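Local atomic coordinates of uncharacterized protein Atu2452 (PDB entry 2R8B), a protein that is of unknown function but, as a member of the dienelactone hydrolase family with an alpha/beta-hydrolase fold, probably hydrolyses an ester or a similar bond. Residues L146-G151 against G228-R233; P187-L192 against E212-Q217; Q205-L210 against T223-G228. One frame throughout, in Å; residues are numbered along the deposited sequence.

Contact 1: residues L146-G151 against G228-R233; sequences LGFSNG and GGHEIR. With SO4 (sulfate ion), chain C.
Phe-148, His-230 and Ile-232 bury most of the surface in this contact, and Ser-149 adds its hydroxyl. CG of Phe-148 is anti to its backbone N (chi1 172°), which carries the ring out to the 228-233 loop. CE1 of Phe-148 lies 3.7 Å from CG1 of Ile-232. Methyl CD1 of Ile-232 sits over one face of the Phe-148 ring, 4.2 Å from its centroid, in a CH-pi contact. The backbone O of His-230 meets the rim of the same ring near its plane, 3.5 Å from CZ of Phe-148. The two aromatic rings themselves stand oblique, with planes 40° apart and centroids 5.2 Å apart.

Ser-149 follows strand 143-148 and precedes helix 150-161. Its positive phi of 59° is consistent with the sharp turn of a nucleophile elbow, and Gly-147 to Gly-151 match the GxSxG pattern. Gly-151 N bonds back to Phe-148 O across the turn. With Asp-199, which is hydrogen-bonded to ND1 of His-230, Ser-149 and His-230 have the arrangement of the catalytic triad of alpha/beta hydrolases, consistent with the family but not established for this protein. The imidazole comes edge-on to the serine. NE2 of His-230 lies 2.7 Å from OG of Ser-149, but the hydrogen bond is bent and weak, and the place of OG is uncertain.

Within 228-233, Glu-231 has two partners. Arg-233 forms a salt bridge with it, side-on, with both NE and NH2 on OE1; NE of Arg-233 to OE1 of Glu-231 is 2.7 Å. OE2 of Glu-231 accepts a hydrogen bond from the backbone N of Gly-229. Beyond the elbow, ND2 of Asn-150 donates to O1 of a sulfate at 3.1 Å. Arg-105 and Asn-153 also bind this ion, probably from the crystallisation liquor.

Contact 2: residues P187-L192 against E212-Q217; sequences PTRRVL and ESLKAQ
Arg-189 and Gln-217 make the main polar link between the residue just before strand 190-196 and helix 204-217. NH1 of Arg-189 donates to OE1 of Gln-217 at 3.0 Å, with an N-H...O angle of 156°. NH2 of Arg-189 makes a weak second bond to OE1 of Gln-217 at 3.3 Å. The oxygen therefore sits at the edge of the guanidinium, near its plane, facing both terminal nitrogens. The amide is steeply inclined to it, with planes 63° apart, and NH1 stands well above the carbonyl plane. The glutamine chain is extended beyond CG (chi2 175°), which carries its amide from the helix out to the guanidinium.

The other end of the Gln-217 amide is held too. Its NE2 donates to the backbone O of Leu-159 and, weakly, to that of Ser-183. Both ends of the amide are thus used, which would fix its rotation.

Next to the polar pair, Leu-214 packs its CB 4.0 Å from NH2 of Arg-189, so aliphatic carbon borders the charged group. Two residues on from Arg-189, CG2 of Val-191 meets CD1 of Leu-214 at 4.2 Å. Leu-214 also rests on Leu-171 of strand 168-172. The contact belongs to a beta-alpha-beta unit in which helix 204-217 crosses over from strand 190-196 to strand 220-226.

All four touching residues are buried. The positive charge of Arg-189 is met here by a neutral amide oxygen, which would probably be polarised by the two N-H groups pointing at it.

Contact 3: residues Q205-L210 against T223-G228; sequences QLTKAL and TVWHPG
Trp-225 and Thr-207 extend toward each other from opposite directions, the indole from the strand and the threonine from the helix. The far end of the benzene ring makes the touch. CH2 of Trp-225 lies 3.6 Å from CG2 of Thr-207, and CB of the threonine is equally near. The methyl meets the ring obliquely. OG1 of Thr-207 lies beside the backbone N (chi1 -60°), and CG2 is the branch turned to the indole.

Lys-208 crosses the indole at about a right angle. Its CD comes within 3.7 Å of CZ2 of Trp-225, again obliquely. The chain is bent at chi2, chi3 and chi4, and its NZ turns back along its own helix to a weak hydrogen bond with OE1 of Gln-205.

The axes of 205-210 and 223-226 run nearly antiparallel, at 166°, and approach to 10.7 Å. This is the packing of helix 204-217 on strand 220-226 in a beta-alpha-beta crossover, made against the outermost strand of the main sheet. Trp-225 fills part of that separation with its ring.

Thr-223, two residues earlier on the strand, covers one face of the indole. Its CG2 is 3.7 Å from the ring plane of Trp-225, offset toward the rim. CG2 of Thr-223 is also 4.4 Å from CG2 of Thr-207, completing a small apolar cluster. Thr-207 and Trp-225 both also touch Ala-195 on the adjacent strand 190-196.

Overall arrangement
From the N terminus, strand 143-148 and the turn after it supply the first half of contact 1. Its partner loop, 228-233, comes only after strand 220-226, so this contact closes the longest loop and encloses the other two. Contact 2 begins at 187-192 and closes on the second half of helix 204-217. Contact 3 starts earlier on that helix and closes on strand 220-226, so contacts 2 and 3 cross. Together they hold the helix against its two neighbouring strands. Contacts 1 and 3 share Gly-228, where the edge strand passes into the 228-233 loop. Contact 1 brings that loop to the end of central strand 143-148.

Contact 1: residues L146-G151 against G228-R233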
# COMPACT_ATOMS: atom_id res chain seq x y z
N LEU A 146 -3.54 1.99 -0.00
CA LEU A 146 -3.04 2.57 -1.22
C LEU A 146 -1.61 2.98 -0.94
O LEU A 146 -1.32 3.59 0.08
CB LEU A 146 -3.89 3.78 -1.61
CG LEU A 146 -3.31 4.51 -2.82
CD1 LEU A 146 -4.39 5.16 -3.63
CD2 LEU A 146 -2.27 5.53 -2.36
N GLY A 147 -0.71 2.65 -1.86
CA GLY A 147 0.71 2.96 -1.68
C GLY A 147 1.32 3.32 -3.00
O GLY A 147 0.87 2.87 -4.07
N PHE A 148 2.33 4.18 -2.93
CA PHE A 148 3.09 4.57 -4.12
C PHE A 148 4.52 4.13 -3.95
O PHE A 148 5.15 4.53 -2.94
CB PHE A 148 3.09 6.09 -4.27
CG PHE A 148 3.98 6.57 -5.34
CD1 PHE A 148 3.78 6.16 -6.67
CD2 PHE A 148 5.04 7.44 -5.04
CE1 PHE A 148 4.62 6.61 -7.68
CE2 PHE A 148 5.89 7.88 -6.06
CZ PHE A 148 5.69 7.47 -7.39
N SER A 149 5.01 3.31 -4.89
CA SER A 149 6.42 2.94 -4.95
C SER A 149 6.81 2.25 -3.62
O SER A 149 6.26 1.18 -3.32
CB SER A 149 7.26 4.20 -5.20
OG SER A 149 8.50 3.91 -5.81
N ASN A 150 7.70 2.87 -2.82
CA ASN A 150 8.13 2.27 -1.54
C ASN A 150 7.00 1.90 -0.61
O ASN A 150 7.11 0.94 0.15
CB ASN A 150 9.07 3.20 -0.77
CG ASN A 150 9.42 2.66 0.63
OD1 ASN A 150 8.98 3.22 1.66
ND2 ASN A 150 10.21 1.59 0.68
N GLY A 151 5.92 2.69 -0.68
CA GLY A 151 4.73 2.44 0.08
C GLY A 151 3.89 1.32 -0.52
O GLY A 151 3.26 0.57 0.25
N GLY A 228 5.79 5.32 -20.47
CA GLY A 228 6.20 6.29 -19.40
C GLY A 228 6.76 5.67 -18.13
O GLY A 228 6.84 4.45 -18.03
N GLY A 229 7.17 6.52 -17.19
CA GLY A 229 8.19 6.18 -16.21
C GLY A 229 7.60 5.89 -14.86
O GLY A 229 6.54 5.31 -14.76
N HIS A 230 8.30 6.35 -13.82
CA HIS A 230 7.89 6.22 -12.42
C HIS A 230 6.80 7.22 -12.02
O HIS A 230 6.25 7.16 -10.88
CB HIS A 230 9.11 6.46 -11.53
CG HIS A 230 8.99 5.84 -10.17
ND1 HIS A 230 8.65 4.51 -9.97
CD2 HIS A 230 9.21 6.36 -8.94
CE1 HIS A 230 8.67 4.24 -8.68
NE2 HIS A 230 9.00 5.34 -8.03
N GLU A 231 6.51 8.16 -12.90
CA GLU A 231 5.49 9.17 -12.63
C GLU A 231 4.09 8.56 -12.56
O GLU A 231 3.76 7.59 -13.29
CB GLU A 231 5.53 10.31 -13.65
CG GLU A 231 4.71 10.09 -14.95
CD GLU A 231 5.44 9.27 -16.04
OE1 GLU A 231 4.93 9.21 -17.18
OE2 GLU A 231 6.52 8.71 -15.77
N ILE A 232 3.29 9.10 -11.65
CA ILE A 232 1.86 8.85 -11.64
C ILE A 232 1.20 9.70 -12.73
O ILE A 232 1.32 10.94 -12.66
CB ILE A 232 1.30 9.28 -10.30
CG1 ILE A 232 1.69 8.27 -9.24
CG2 ILE A 232 -0.22 9.49 -10.36
CD1 ILE A 232 1.35 8.79 -7.86
N ARG A 233 0.56 9.06 -13.73
CA ARG A 233 -0.28 9.79 -14.72
C ARG A 233 -1.71 10.04 -14.24
O ARG A 233 -2.24 9.30 -13.40
CB ARG A 233 -0.28 9.14 -16.11
CG ARG A 233 1.10 9.20 -16.69
CD ARG A 233 1.17 9.16 -18.22
NE ARG A 233 2.58 9.13 -18.58
CZ ARG A 233 3.08 9.22 -19.80
NH1 ARG A 233 2.27 9.35 -20.83
NH2 ARG A 233 4.39 9.17 -19.98
S SO4 C . 11.67 0.63 -2.49
O1 SO4 C . 10.53 -0.06 -1.90
O2 SO4 C . 11.64 2.02 -2.05
O3 SO4 C . 12.89 0.03 -1.94
O4 SO4 C . 11.66 0.61 -3.97

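Contact 2: residues P187-L192 against E212-Q217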
# COMPACT_ATOMS: atom_id res chain seq x y z
N PRO A 187 -11.87 -14.17 -1.02
CA PRO A 187 -12.35 -14.13 -2.41
C PRO A 187 -12.79 -12.74 -2.84
O PRO A 187 -12.89 -12.46 -4.04
CB PRO A 187 -13.57 -15.04 -2.38
CG PRO A 187 -13.27 -15.96 -1.31
CD PRO A 187 -12.63 -15.15 -0.24
N THR A 188 -13.04 -11.87 -1.86
CA THR A 188 -13.51 -10.52 -2.11
C THR A 188 -12.35 -9.55 -2.24
O THR A 188 -12.56 -8.38 -2.56
CB THR A 188 -14.41 -10.03 -0.96
OG1 THR A 188 -13.68 -10.13 0.28
CG2 THR A 188 -15.73 -10.83 -0.91
N ARG A 189 -11.13 -9.98 -1.96
CA ARG A 189 -10.00 -9.07 -2.10
C ARG A 189 -10.03 -8.50 -3.50
O ARG A 189 -10.35 -9.20 -4.45
CB ARG A 189 -8.69 -9.78 -1.90
CG ARG A 189 -8.02 -9.48 -0.63
CD ARG A 189 -6.63 -8.99 -1.01
NE ARG A 189 -6.12 -9.52 -2.29
CZ ARG A 189 -4.95 -10.17 -2.46
NH1 ARG A 189 -4.15 -10.38 -1.40
NH2 ARG A 189 -4.57 -10.57 -3.67
N ARG A 190 -9.74 -7.22 -3.61
CA ARG A 190 -9.60 -6.61 -4.91
C ARG A 190 -8.31 -5.85 -4.89
O ARG A 190 -8.10 -5.01 -3.98
CB ARG A 190 -10.75 -5.66 -5.18
CG ARG A 190 -12.01 -6.41 -5.55
CD ARG A 190 -13.22 -5.53 -5.73
NE ARG A 190 -13.18 -4.66 -6.92
CZ ARG A 190 -13.22 -3.31 -6.87
NH1 ARG A 190 -13.26 -2.66 -5.71
NH2 ARG A 190 -13.22 -2.59 -7.99
N VAL A 191 -7.45 -6.12 -5.87
CA VAL A 191 -6.31 -5.25 -6.05
C VAL A 191 -6.11 -4.59 -7.41
O VAL A 191 -6.34 -5.19 -8.48
CB VAL A 191 -4.97 -5.81 -5.42
CG1 VAL A 191 -5.16 -7.15 -4.76
CG2 VAL A 191 -3.82 -5.72 -6.35
N LEU A 192 -5.66 -3.33 -7.31
CA LEU A 192 -5.30 -2.51 -8.47
C LEU A 192 -3.80 -2.24 -8.52
O LEU A 192 -3.24 -1.67 -7.58
CB LEU A 192 -6.03 -1.18 -8.41
CG LEU A 192 -5.60 -0.22 -9.51
CD1 LEU A 192 -5.76 -0.85 -10.84
CD2 LEU A 192 -6.42 1.02 -9.46
N GLU A 212 0.66 -11.75 -11.19
CA GLU A 212 0.29 -13.15 -11.17
C GLU A 212 0.38 -13.74 -9.80
O GLU A 212 -0.42 -14.59 -9.47
CB GLU A 212 1.12 -13.97 -12.12
CG GLU A 212 0.46 -14.10 -13.49
CD GLU A 212 1.19 -13.26 -14.57
OE1 GLU A 212 0.72 -12.11 -14.87
OE2 GLU A 212 2.24 -13.75 -15.08
N SER A 213 1.32 -13.28 -9.00
CA SER A 213 1.45 -13.79 -7.64
C SER A 213 0.21 -13.47 -6.81
O SER A 213 -0.40 -14.35 -6.20
CB SER A 213 2.67 -13.18 -6.97
OG SER A 213 3.85 -13.47 -7.70
N LEU A 214 -0.15 -12.20 -6.76
CA LEU A 214 -1.37 -11.78 -6.07
C LEU A 214 -2.62 -12.47 -6.62
O LEU A 214 -3.53 -12.87 -5.89
CB LEU A 214 -1.49 -10.24 -6.18
CG LEU A 214 -0.37 -9.55 -5.39
CD1 LEU A 214 -0.38 -8.04 -5.50
CD2 LEU A 214 -0.48 -9.97 -3.93
N LYS A 215 -2.62 -12.64 -7.94
CA LYS A 215 -3.74 -13.19 -8.63
C LYS A 215 -3.94 -14.62 -8.18
O LYS A 215 -5.05 -15.14 -8.23
CB LYS A 215 -3.52 -13.12 -10.13
CG LYS A 215 -4.79 -13.14 -10.91
CD LYS A 215 -4.53 -12.94 -12.39
CE LYS A 215 -4.65 -11.48 -12.79
NZ LYS A 215 -4.20 -11.37 -14.20
N ALA A 216 -2.86 -15.24 -7.73
CA ALA A 216 -2.92 -16.65 -7.31
C ALA A 216 -3.42 -16.78 -5.86
O ALA A 216 -3.82 -17.84 -5.43
CB ALA A 216 -1.54 -17.35 -7.52
N GLN A 217 -3.41 -15.68 -5.10
CA GLN A 217 -3.88 -15.74 -3.73
C GLN A 217 -5.37 -15.80 -3.70
O GLN A 217 -5.95 -16.19 -2.70
CB GLN A 217 -3.45 -14.53 -2.96
CG GLN A 217 -2.08 -14.55 -2.44
CD GLN A 217 -1.74 -13.24 -1.80
OE1 GLN A 217 -1.97 -12.18 -2.37
NE2 GLN A 217 -1.22 -13.30 -0.60

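Contact 3: residues Q205-L210 against T223-G228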
# COMPACT_ATOMS: atom_id res chain seq x y z
N GLN A 205 8.54 -6.89 -16.22
CA GLN A 205 8.40 -8.29 -15.89
C GLN A 205 8.18 -8.48 -14.42
O GLN A 205 7.51 -9.42 -14.04
CB GLN A 205 9.62 -9.05 -16.38
CG GLN A 205 9.60 -9.22 -17.88
CD GLN A 205 8.30 -9.94 -18.35
OE1 GLN A 205 7.76 -9.60 -19.42
NE2 GLN A 205 7.76 -10.89 -17.53
N LEU A 206 8.70 -7.59 -13.57
CA LEU A 206 8.50 -7.83 -12.14
C LEU A 206 7.12 -7.42 -11.74
O LEU A 206 6.53 -8.07 -10.88
CB LEU A 206 9.55 -7.18 -11.26
CG LEU A 206 10.93 -7.88 -11.24
CD1 LEU A 206 11.88 -7.03 -10.39
CD2 LEU A 206 10.90 -9.35 -10.77
N THR A 207 6.59 -6.34 -12.34
CA THR A 207 5.18 -5.97 -12.14
C THR A 207 4.25 -7.07 -12.63
O THR A 207 3.31 -7.44 -11.95
CB THR A 207 4.81 -4.76 -12.95
OG1 THR A 207 5.64 -3.64 -12.60
CG2 THR A 207 3.39 -4.41 -12.75
N LYS A 208 4.55 -7.59 -13.82
CA LYS A 208 3.73 -8.56 -14.51
C LYS A 208 3.70 -9.76 -13.57
O LYS A 208 2.68 -10.42 -13.41
CB LYS A 208 4.43 -8.90 -15.84
CG LYS A 208 3.59 -9.16 -17.10
CD LYS A 208 3.28 -7.93 -18.01
CE LYS A 208 4.15 -7.80 -19.32
NZ LYS A 208 4.47 -9.05 -20.18
N ALA A 209 4.82 -10.01 -12.91
CA ALA A 209 4.97 -11.20 -12.05
C ALA A 209 4.34 -11.03 -10.68
O ALA A 209 3.71 -11.93 -10.17
CB ALA A 209 6.41 -11.59 -11.92
N LEU A 210 4.52 -9.88 -10.07
CA LEU A 210 3.79 -9.59 -8.85
C LEU A 210 2.26 -9.79 -9.08
O LEU A 210 1.56 -10.42 -8.28
CB LEU A 210 4.08 -8.17 -8.43
CG LEU A 210 3.44 -7.77 -7.10
CD1 LEU A 210 3.83 -8.75 -5.95
CD2 LEU A 210 3.69 -6.24 -6.77
N THR A 223 -4.33 -4.68 -13.58
CA THR A 223 -3.19 -3.79 -13.76
C THR A 223 -3.53 -2.78 -14.83
O THR A 223 -4.05 -3.15 -15.87
CB THR A 223 -1.95 -4.53 -14.18
OG1 THR A 223 -1.80 -5.66 -13.33
CG2 THR A 223 -0.72 -3.63 -14.00
N VAL A 224 -3.27 -1.51 -14.56
CA VAL A 224 -3.48 -0.46 -15.54
C VAL A 224 -2.09 0.05 -15.87
O VAL A 224 -1.35 0.43 -14.98
CB VAL A 224 -4.43 0.63 -14.96
CG1 VAL A 224 -4.44 1.89 -15.83
CG2 VAL A 224 -5.89 0.07 -14.79
N TRP A 225 -1.69 -0.02 -17.13
CA TRP A 225 -0.36 0.42 -17.56
C TRP A 225 -0.40 1.81 -18.16
O TRP A 225 -1.44 2.29 -18.53
CB TRP A 225 0.17 -0.52 -18.61
CG TRP A 225 0.42 -1.92 -18.13
CD1 TRP A 225 -0.44 -3.01 -18.19
CD2 TRP A 225 1.63 -2.40 -17.52
NE1 TRP A 225 0.17 -4.14 -17.66
CE2 TRP A 225 1.43 -3.79 -17.22
CE3 TRP A 225 2.84 -1.80 -17.18
CZ2 TRP A 225 2.42 -4.58 -16.59
CZ3 TRP A 225 3.81 -2.56 -16.54
CH2 TRP A 225 3.60 -3.96 -16.27
N HIS A 226 0.73 2.47 -18.25
CA HIS A 226 0.85 3.59 -19.16
C HIS A 226 2.22 3.46 -19.77
O HIS A 226 3.08 2.82 -19.15
CB HIS A 226 0.61 4.96 -18.47
CG HIS A 226 1.55 5.30 -17.36
ND1 HIS A 226 2.82 5.81 -17.58
CD2 HIS A 226 1.40 5.26 -16.01
CE1 HIS A 226 3.40 6.06 -16.42
NE2 HIS A 226 2.56 5.73 -15.45
N PRO A 227 2.45 4.09 -20.95
CA PRO A 227 3.85 4.11 -21.43
C PRO A 227 4.52 5.01 -20.39
O PRO A 227 3.83 5.47 -19.45
CB PRO A 227 3.77 4.80 -22.78
CG PRO A 227 2.43 5.55 -22.77
CD PRO A 227 1.53 4.90 -21.77
N GLY A 228 5.79 5.32 -20.47
CA GLY A 228 6.20 6.29 -19.40
C GLY A 228 6.76 5.67 -18.13
O GLY A 228 6.84 4.45 -18.03